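Local coordinates for inositol monophosphatase family protein (Staphylococcus aureus subsp. aureus MSSA476, PDB 4I3Y) that probably hydrolyses inositol monophosphates to inositol and phosphate in a magnesium-dependent reaction that lithium inhibits, at residues A[105-113]-A[124-132]; A[158-167]-A[178-187]. All blocks are in the same frame, centred on the assembly; numbering follows the deposited sequence.

Contact 1: A[105-113]-A[124-132]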
loop_
_atom_site.group_PDB
_atom_site.type_symbol
_atom_site.label_atom_id
_atom_site.label_comp_id
_atom_site.label_asym_id
_atom_site.label_seq_id
_atom_site.Cartn_x
_atom_site.Cartn_y
_atom_site.Cartn_z
ATOM N N GLN A 105 -1.316 -11.702 -1.146
ATOM C CA GLN A 105 -2.217 -10.697 -1.646
ATOM C C GLN A 105 -2.379 -10.675 -3.150
ATOM O O GLN A 105 -3.327 -10.019 -3.671
ATOM C CB GLN A 105 -1.758 -9.299 -1.202
ATOM C CG GLN A 105 -1.495 -9.095 0.320
ATOM C CD GLN A 105 -1.360 -7.583 0.595
ATOM O OE1 GLN A 105 -0.250 -7.059 0.908
ATOM N NE2 GLN A 105 -2.455 -6.863 0.378
ATOM N N GLN A 106 -1.427 -11.274 -3.866
ATOM C CA GLN A 106 -1.349 -11.096 -5.328
ATOM C C GLN A 106 -1.368 -9.632 -5.741
ATOM O O GLN A 106 -1.904 -9.275 -6.780
ATOM C CB GLN A 106 -2.449 -11.872 -6.050
ATOM C CG GLN A 106 -2.129 -13.337 -6.083
ATOM C CD GLN A 106 -3.252 -14.159 -5.593
ATOM O OE1 GLN A 106 -3.978 -13.759 -4.648
ATOM N NE2 GLN A 106 -3.419 -15.345 -6.203
ATOM N N GLU A 107 -0.708 -8.792 -4.958
ATOM C CA GLU A 107 -0.699 -7.392 -5.239
ATOM C C GLU A 107 0.510 -6.848 -4.519
ATOM O O GLU A 107 1.015 -7.494 -3.600
ATOM C CB GLU A 107 -1.961 -6.703 -4.698
ATOM C CG GLU A 107 -2.082 -5.284 -5.207
ATOM C CD GLU A 107 -3.439 -4.656 -4.937
ATOM O OE1 GLU A 107 -4.392 -5.349 -4.547
ATOM O OE2 GLU A 107 -3.564 -3.446 -5.173
ATOM N N ASP A 108 0.952 -5.664 -4.901
ATOM C CA ASP A 108 2.110 -5.049 -4.175
ATOM C C ASP A 108 3.384 -5.879 -4.264
ATOM O O ASP A 108 4.086 -6.111 -3.241
ATOM C CB ASP A 108 1.759 -4.688 -2.711
ATOM C CG ASP A 108 0.737 -3.559 -2.652
ATOM O OD1 ASP A 108 0.616 -2.850 -3.681
ATOM O OD2 ASP A 108 0.086 -3.348 -1.615
ATOM N N TYR A 109 3.727 -6.262 -5.485
ATOM C CA TYR A 109 5.034 -6.930 -5.704
ATOM C C TYR A 109 5.549 -6.452 -7.063
ATOM O O TYR A 109 4.771 -5.979 -7.862
ATOM C CB TYR A 109 4.968 -8.495 -5.562
ATOM C CG TYR A 109 4.059 -9.111 -6.581
ATOM C CD1 TYR A 109 4.534 -9.493 -7.849
ATOM C CD2 TYR A 109 2.699 -9.208 -6.356
ATOM C CE1 TYR A 109 3.689 -9.991 -8.836
ATOM C CE2 TYR A 109 1.845 -9.732 -7.350
ATOM C CZ TYR A 109 2.345 -10.113 -8.581
ATOM O OH TYR A 109 1.480 -10.633 -9.558
ATOM N N CYS A 110 6.850 -6.626 -7.346
ATOM C CA CYS A 110 7.430 -6.134 -8.551
ATOM C C CYS A 110 8.573 -7.049 -8.996
ATOM O O CYS A 110 8.972 -7.996 -8.278
ATOM C CB CYS A 110 7.953 -4.682 -8.306
ATOM S SG CYS A 110 9.205 -4.543 -6.970
ATOM N N ILE A 111 9.068 -6.787 -10.194
ATOM C CA ILE A 111 10.243 -7.465 -10.698
ATOM C C ILE A 111 11.327 -6.381 -10.748
ATOM O O ILE A 111 11.068 -5.282 -11.255
ATOM C CB ILE A 111 9.990 -8.016 -12.109
ATOM C CG1 ILE A 111 8.846 -8.997 -12.117
ATOM C CG2 ILE A 111 11.242 -8.685 -12.714
ATOM C CD1 ILE A 111 8.499 -9.450 -13.538
ATOM N N ILE A 112 12.508 -6.674 -10.198
ATOM C CA ILE A 112 13.614 -5.731 -10.206
ATOM C C ILE A 112 14.782 -6.153 -11.148
ATOM O O ILE A 112 15.362 -7.278 -11.039
ATOM C CB ILE A 112 14.155 -5.429 -8.780
ATOM C CG1 ILE A 112 12.976 -4.971 -7.901
ATOM C CG2 ILE A 112 15.293 -4.375 -8.816
ATOM C CD1 ILE A 112 13.310 -4.668 -6.437
ATOM N N LEU A 113 15.170 -5.228 -12.020
ATOM C CA LEU A 113 16.355 -5.494 -12.898
ATOM C C LEU A 113 17.280 -4.330 -12.925
ATOM O O LEU A 113 16.814 -3.184 -12.982
ATOM C CB LEU A 113 15.926 -5.730 -14.357
ATOM C CG LEU A 113 15.536 -7.147 -14.690
ATOM C CD1 LEU A 113 14.799 -7.194 -16.043
ATOM C CD2 LEU A 113 16.734 -8.122 -14.651
ATOM N N SER A 124 18.030 0.495 -15.265
ATOM C CA SER A 124 17.298 -0.020 -14.073
ATOM C C SER A 124 15.822 -0.169 -14.321
ATOM O O SER A 124 15.255 0.630 -15.046
ATOM C CB SER A 124 17.508 0.903 -12.882
ATOM O OG SER A 124 18.888 0.923 -12.568
ATOM N N TYR A 125 15.207 -1.176 -13.705
ATOM C CA TYR A 125 13.830 -1.487 -13.949
ATOM C C TYR A 125 13.171 -1.955 -12.661
ATOM O O TYR A 125 13.729 -2.845 -11.987
ATOM C CB TYR A 125 13.698 -2.653 -14.983
ATOM C CG TYR A 125 14.324 -2.295 -16.311
ATOM C CD1 TYR A 125 13.621 -1.523 -17.249
ATOM C CD2 TYR A 125 15.648 -2.628 -16.576
ATOM C CE1 TYR A 125 14.224 -1.133 -18.444
ATOM C CE2 TYR A 125 16.285 -2.209 -17.716
ATOM C CZ TYR A 125 15.555 -1.499 -18.664
ATOM O OH TYR A 125 16.179 -1.165 -19.798
ATOM N N VAL A 126 11.974 -1.389 -12.382
ATOM C CA VAL A 126 11.057 -1.860 -11.342
ATOM C C VAL A 126 9.678 -2.028 -11.962
ATOM O O VAL A 126 8.985 -1.040 -12.282
ATOM C CB VAL A 126 10.979 -0.955 -10.101
ATOM C CG1 VAL A 126 10.027 -1.602 -9.074
ATOM C CG2 VAL A 126 12.371 -0.758 -9.471
ATOM N N TYR A 127 9.289 -3.285 -12.151
ATOM C CA TYR A 127 8.010 -3.538 -12.823
ATOM C C TYR A 127 6.967 -3.867 -11.812
ATOM O O TYR A 127 6.930 -5.030 -11.313
ATOM C CB TYR A 127 8.098 -4.690 -13.873
ATOM C CG TYR A 127 6.854 -4.839 -14.745
ATOM C CD1 TYR A 127 5.955 -3.770 -14.932
ATOM C CD2 TYR A 127 6.590 -6.058 -15.423
ATOM C CE1 TYR A 127 4.825 -3.915 -15.714
ATOM C CE2 TYR A 127 5.441 -6.228 -16.207
ATOM C CZ TYR A 127 4.583 -5.158 -16.345
ATOM O OH TYR A 127 3.491 -5.313 -17.118
ATOM N N ASP A 128 6.098 -2.889 -11.558
ATOM C CA ASP A 128 4.927 -3.112 -10.702
ATOM C C ASP A 128 3.889 -3.835 -11.542
ATOM O O ASP A 128 3.076 -3.195 -12.223
ATOM C CB ASP A 128 4.431 -1.764 -10.241
ATOM C CG ASP A 128 3.190 -1.838 -9.360
ATOM O OD1 ASP A 128 2.541 -2.851 -9.257
ATOM O OD2 ASP A 128 2.857 -0.812 -8.795
ATOM N N TYR A 129 3.961 -5.166 -11.539
ATOM C CA TYR A 129 3.179 -5.938 -12.485
ATOM C C TYR A 129 1.668 -5.870 -12.131
ATOM O O TYR A 129 0.843 -5.706 -13.036
ATOM C CB TYR A 129 3.670 -7.380 -12.622
ATOM C CG TYR A 129 2.602 -8.268 -13.231
ATOM C CD1 TYR A 129 2.380 -8.263 -14.610
ATOM C CD2 TYR A 129 1.776 -9.028 -12.438
ATOM C CE1 TYR A 129 1.382 -9.019 -15.171
ATOM C CE2 TYR A 129 0.775 -9.792 -12.985
ATOM C CZ TYR A 129 0.607 -9.769 -14.365
ATOM O OH TYR A 129 -0.388 -10.456 -14.941
ATOM N N PRO A 130 1.302 -5.967 -10.833
ATOM C CA PRO A 130 -0.161 -5.949 -10.532
ATOM C C PRO A 130 -0.840 -4.684 -11.080
ATOM O O PRO A 130 -2.041 -4.714 -11.435
ATOM C CB PRO A 130 -0.213 -5.985 -8.994
ATOM C CG PRO A 130 1.077 -6.708 -8.634
ATOM C CD PRO A 130 2.100 -6.148 -9.599
ATOM N N HIS A 131 -0.089 -3.588 -11.194
ATOM C CA HIS A 131 -0.710 -2.363 -11.659
ATOM C C HIS A 131 -0.216 -1.976 -13.041
ATOM O O HIS A 131 -0.527 -0.897 -13.488
ATOM C CB HIS A 131 -0.636 -1.226 -10.619
ATOM C CG HIS A 131 -1.557 -1.462 -9.465
ATOM N ND1 HIS A 131 -1.105 -1.806 -8.208
ATOM C CD2 HIS A 131 -2.906 -1.559 -9.414
ATOM C CE1 HIS A 131 -2.136 -2.030 -7.410
ATOM N NE2 HIS A 131 -3.242 -1.899 -8.124
ATOM N N LYS A 132 0.478 -2.896 -13.720
ATOM C CA LYS A 132 1.088 -2.666 -15.065
ATOM C C LYS A 132 1.797 -1.294 -15.161
ATOM O O LYS A 132 1.547 -0.521 -16.048
ATOM C CB LYS A 132 0.028 -2.877 -16.198
ATOM C CG LYS A 132 -0.867 -4.103 -15.974
ATOM C CD LYS A 132 -0.207 -5.396 -16.417
ATOM C CE LYS A 132 -1.075 -6.600 -16.030
ATOM N NZ LYS A 132 -1.510 -6.564 -14.582
HETATM O O HOH W 1 1.128 -3.582 -6.889
#
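Ile111 and Tyr127 form one hydrogen-bonded pair and Leu113 and Tyr125 the next, so strands 110-113 and 124-128 run antiparallel, their axes at 171° and 4.5 Å apart at the closest. Tyr127 N to Ile111 O spans 2.8 Å and Tyr125 N to Leu113 O 2.7 Å. Between them Ile112 and Val126 make a non-hydrogen-bonded pair. On the face that carries Cys110, Ile112 and Val126, Cys110 SG meets Val126 CG1 at 3.7 Å. On the other, Leu113 CB packs on CD2 of Tyr125.

Beyond the strands the contact passes to side chains. Pro130 CG sits over one face of the Tyr109 ring, 3.7 Å from its centroid and 26° off the normal: a CH-pi contact, offset toward CE2. Tyr109 can meet both Pro130 and Tyr129 because its CG lies between its own N and carbonyl carbon (chi1 62°), which brings the ring against Pro130 and the hydroxyl to the edge of the Tyr129 ring, 3.3 Å from CD2. Water 1 bridges the two segments, accepting from Asp108 N at 2.9 Å and donating to Asp128 OD1 at 2.9 Å, with a further hydrogen bond to His131 ND1.

This is the hairpin of strands 110-117 and 120-128 in the mixed sheet, flanked by strand 89-97, which carries magnesium ligands Asp94 and Ile96, and by strand 133-138. Helix 12-35 lies against the tyrosine face, where Tyr125 OH bonds Asp16 and Tyr127 OH bonds Asp27.

Contact 2: A[158-167]-A[178-187]; sequences LEDAIISFNA and LFDASFSYRL
A right-handed beta-alpha-beta crossover, the usual hand of this unit, brings these segments together: strand 162-164 leads through helix 172-181 to the parallel strand 184-185, which lies at one margin of the mixed sheet within this chain. The pairing is short. Ile163 lies opposite Tyr185 and bonds to both flanking residues, its N to Ser184 O at 2.9 Å and its O to Arg186 N at 3.1 Å, while Phe183 N reaches Ala161 O before them.

Packing between helix and strands centres on Phe165, whose ring is held on both faces. Leu178 CD1 lies over one, 3.9 Å from the centroid and 15° off the normal. On the opposite face Tyr185 presents its edge, CE1 above the ring centre, in an edge-to-face pair with planes at 64°. Ile163 CD1 extends the apolar layer to Leu178 CB, and at the helix end Ser182 OG is tied back to Leu178 O at 2.6 Å.

Along the outer strand the second subunit closes in: its Asn101 bonds Arg186 NH1, its Lys104 makes a cation-pi contact with Phe183, and Tyr185 packs on its counterpart there.

Tyr185 CG is anti to the backbone N (chi1 167°), which carries the phenol past Phe165. Its OH donates to Phe165 O at 2.6 Å, nearly in line with the C=O bond, and accepts from water 2, which also takes the N-H of Ala167.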
loop_
_atom_site.group_PDB
_atom_site.type_symbol
_atom_site.label_atom_id
_atom_site.label_comp_id
_atom_site.label_asym_id
_atom_site.label_seq_id
_atom_site.Cartn_x
_atom_site.Cartn_y
_atom_site.Cartn_z
ATOM N N LEU A 158 11.184 15.932 7.051
ATOM C CA LEU A 158 10.593 14.687 7.595
ATOM C C LEU A 158 9.224 14.883 8.269
ATOM O O LEU A 158 8.318 14.003 8.139
ATOM C CB LEU A 158 11.572 13.947 8.528
ATOM C CG LEU A 158 11.130 12.604 9.141
ATOM C CD1 LEU A 158 10.944 11.540 8.048
ATOM C CD2 LEU A 158 12.113 12.190 10.232
ATOM N N GLU A 159 9.079 15.994 9.009
ATOM C CA GLU A 159 7.798 16.347 9.692
ATOM C C GLU A 159 6.582 16.468 8.730
ATOM O O GLU A 159 5.408 16.357 9.171
ATOM C CB GLU A 159 7.959 17.636 10.515
ATOM C CG GLU A 159 7.981 18.882 9.624
ATOM C CD GLU A 159 8.845 20.050 10.124
ATOM O OE1 GLU A 159 8.269 21.038 10.597
ATOM O OE2 GLU A 159 10.095 20.030 10.014
ATOM N N ASP A 160 6.864 16.668 7.439
ATOM C CA ASP A 160 5.846 16.801 6.414
ATOM C C ASP A 160 5.693 15.537 5.548
ATOM O O ASP A 160 4.985 15.560 4.514
ATOM C CB ASP A 160 6.178 17.976 5.512
ATOM C CG ASP A 160 6.249 19.274 6.288
ATOM O OD1 ASP A 160 5.358 19.476 7.120
ATOM O OD2 ASP A 160 7.212 20.057 6.101
ATOM N N ALA A 161 6.351 14.450 5.932
ATOM C CA ALA A 161 6.491 13.355 4.951
ATOM C C ALA A 161 6.107 12.017 5.536
ATOM O O ALA A 161 6.269 11.812 6.736
ATOM C CB ALA A 161 7.920 13.300 4.418
ATOM N N ILE A 162 5.610 11.116 4.679
ATOM C CA ILE A 162 5.269 9.770 5.126
ATOM C C ILE A 162 6.532 8.937 5.093
ATOM O O ILE A 162 7.289 9.036 4.162
ATOM C CB ILE A 162 4.160 9.120 4.232
ATOM C CG1 ILE A 162 2.842 9.886 4.434
ATOM C CG2 ILE A 162 4.024 7.623 4.505
ATOM C CD1 ILE A 162 1.769 9.521 3.414
ATOM N N ILE A 163 6.790 8.134 6.112
ATOM C CA ILE A 163 7.934 7.226 5.954
ATOM C C ILE A 163 7.546 5.795 6.028
ATOM O O ILE A 163 6.471 5.460 6.538
ATOM C CB ILE A 163 9.079 7.439 6.949
ATOM C CG1 ILE A 163 8.618 7.363 8.393
ATOM C CG2 ILE A 163 9.792 8.741 6.652
ATOM C CD1 ILE A 163 9.899 7.411 9.230
ATOM N N SER A 164 8.445 4.951 5.533
ATOM C CA SER A 164 8.172 3.548 5.376
ATOM C C SER A 164 9.389 2.728 5.797
ATOM O O SER A 164 10.561 3.051 5.453
ATOM C CB SER A 164 7.852 3.339 3.887
ATOM O OG SER A 164 8.156 2.056 3.411
ATOM N N PHE A 165 9.132 1.655 6.540
ATOM C CA PHE A 165 10.205 0.791 7.019
ATOM C C PHE A 165 9.529 -0.385 7.689
ATOM O O PHE A 165 8.297 -0.328 7.965
ATOM C CB PHE A 165 11.151 1.525 8.013
ATOM C CG PHE A 165 10.447 2.085 9.241
ATOM C CD1 PHE A 165 10.298 1.310 10.398
ATOM C CD2 PHE A 165 9.977 3.391 9.253
ATOM C CE1 PHE A 165 9.650 1.815 11.527
ATOM C CE2 PHE A 165 9.325 3.913 10.380
ATOM C CZ PHE A 165 9.139 3.107 11.504
ATOM N N ASN A 166 10.312 -1.450 7.907
ATOM C CA ASN A 166 9.828 -2.662 8.592
ATOM C C ASN A 166 9.997 -2.411 10.087
ATOM O O ASN A 166 11.113 -2.416 10.630
ATOM C CB ASN A 166 10.588 -3.906 8.106
ATOM C CG ASN A 166 10.148 -5.194 8.809
ATOM O OD1 ASN A 166 9.305 -5.189 9.701
ATOM N ND2 ASN A 166 10.721 -6.306 8.392
ATOM N N ALA A 167 8.875 -2.152 10.743
ATOM C CA ALA A 167 8.888 -1.778 12.169
ATOM C C ALA A 167 9.092 -3.029 13.071
ATOM O O ALA A 167 9.172 -2.909 14.314
ATOM C CB ALA A 167 7.582 -1.092 12.518
ATOM N N LEU A 178 10.869 7.472 14.976
ATOM C CA LEU A 178 10.586 7.673 13.540
ATOM C C LEU A 178 9.112 8.073 13.350
ATOM O O LEU A 178 8.803 8.990 12.566
ATOM C CB LEU A 178 10.921 6.380 12.770
ATOM C CG LEU A 178 12.411 5.984 12.689
ATOM C CD1 LEU A 178 12.591 4.542 12.219
ATOM C CD2 LEU A 178 13.099 6.913 11.717
ATOM N N PHE A 179 8.194 7.360 14.012
ATOM C CA PHE A 179 6.766 7.795 14.129
ATOM C C PHE A 179 6.600 9.277 14.535
ATOM O O PHE A 179 5.938 10.062 13.848
ATOM C CB PHE A 179 6.035 6.943 15.173
ATOM C CG PHE A 179 5.748 5.475 14.754
ATOM C CD1 PHE A 179 5.938 5.026 13.475
ATOM C CD2 PHE A 179 5.228 4.587 15.696
ATOM C CE1 PHE A 179 5.682 3.707 13.121
ATOM C CE2 PHE A 179 4.935 3.277 15.373
ATOM C CZ PHE A 179 5.160 2.818 14.053
ATOM N N ASP A 180 7.160 9.672 15.682
ATOM C CA ASP A 180 7.010 11.063 16.165
ATOM C C ASP A 180 7.562 12.138 15.212
ATOM O O ASP A 180 6.980 13.204 15.110
ATOM C CB ASP A 180 7.681 11.278 17.536
ATOM C CG ASP A 180 7.133 10.359 18.622
ATOM O OD1 ASP A 180 6.002 9.848 18.469
ATOM O OD2 ASP A 180 7.864 10.118 19.621
ATOM N N ALA A 181 8.685 11.876 14.550
ATOM C CA ALA A 181 9.321 12.893 13.723
ATOM C C ALA A 181 8.780 12.986 12.290
ATOM O O ALA A 181 9.100 13.927 11.607
ATOM C CB ALA A 181 10.807 12.662 13.671
ATOM N N SER A 182 7.958 12.028 11.848
ATOM C CA SER A 182 7.427 12.056 10.449
ATOM C C SER A 182 5.961 12.475 10.452
ATOM O O SER A 182 5.342 12.597 11.526
ATOM C CB SER A 182 7.584 10.703 9.788
ATOM O OG SER A 182 7.142 9.740 10.700
ATOM N N PHE A 183 5.406 12.695 9.267
ATOM C CA PHE A 183 4.012 13.150 9.201
ATOM C C PHE A 183 3.110 11.941 9.506
ATOM O O PHE A 183 2.161 12.047 10.316
ATOM C CB PHE A 183 3.695 13.787 7.829
ATOM C CG PHE A 183 2.283 14.234 7.691
ATOM C CD1 PHE A 183 1.925 15.559 8.002
ATOM C CD2 PHE A 183 1.296 13.321 7.278
ATOM C CE1 PHE A 183 0.608 15.983 7.930
ATOM C CE2 PHE A 183 -0.032 13.728 7.209
ATOM C CZ PHE A 183 -0.369 15.051 7.523
ATOM N N SER A 184 3.430 10.816 8.870
ATOM C CA SER A 184 2.761 9.492 9.159
ATOM C C SER A 184 3.634 8.313 8.682
ATOM O O SER A 184 4.731 8.496 8.125
ATOM C CB SER A 184 1.358 9.434 8.547
ATOM O OG SER A 184 0.489 8.458 9.127
ATOM N N TYR A 185 3.137 7.108 8.903
ATOM C CA TYR A 185 3.838 5.879 8.528
ATOM C C TYR A 185 2.944 5.043 7.611
ATOM O O TYR A 185 1.743 4.901 7.877
ATOM C CB TYR A 185 4.134 5.049 9.791
ATOM C CG TYR A 185 4.563 3.624 9.564
ATOM C CD1 TYR A 185 5.890 3.320 9.333
ATOM C CD2 TYR A 185 3.637 2.569 9.601
ATOM C CE1 TYR A 185 6.305 2.017 9.128
ATOM C CE2 TYR A 185 4.043 1.245 9.344
ATOM C CZ TYR A 185 5.386 0.965 9.130
ATOM O OH TYR A 185 5.875 -0.364 8.954
ATOM N N ARG A 186 3.560 4.426 6.607
ATOM C CA ARG A 186 2.872 3.612 5.655
ATOM C C ARG A 186 3.840 2.444 5.328
ATOM O O ARG A 186 5.078 2.570 5.474
ATOM C CB ARG A 186 2.368 4.485 4.421
ATOM C CG ARG A 186 0.803 4.524 4.376
ATOM C CD ARG A 186 -0.012 5.799 4.182
ATOM N NE ARG A 186 -0.248 6.070 5.506
ATOM C CZ ARG A 186 -0.889 7.013 6.150
ATOM N NH1 ARG A 186 -1.641 7.979 5.649
ATOM N NH2 ARG A 186 -0.660 6.927 7.433
ATOM N N LEU A 187 3.305 1.310 4.887
ATOM C CA LEU A 187 4.183 0.268 4.332
ATOM C C LEU A 187 3.547 -0.474 3.207
ATOM O O LEU A 187 2.508 -1.155 3.401
ATOM C CB LEU A 187 4.680 -0.688 5.416
ATOM C CG LEU A 187 5.573 -1.873 5.001
ATOM C CD1 LEU A 187 6.954 -1.452 4.459
ATOM C CD2 LEU A 187 5.828 -2.717 6.221
HETATM O O HOH W 2 6.395 -2.912 9.881
#

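Contacts 1 and 2 are both largely buried, yet they belong to different sheets, with centres 23 Å apart and nearest atoms about 6 Å apart. Contact 1 lies nearer the middle of the chain (about 10 Å from its centre, against 19 Å) and joins neighbouring interior strands of the seven-stranded sheet. Contact 2 joins a helix and two parallel strands at a margin of the five-stranded sheet. The first combines four antiparallel backbone bonds with turn packing and a bridging water, while a few parallel bonds and an aromatic cluster hold the second. Both touch the second subunit: Asp108 forms a salt bridge to its Arg197, and Asp160 one to its Arg45.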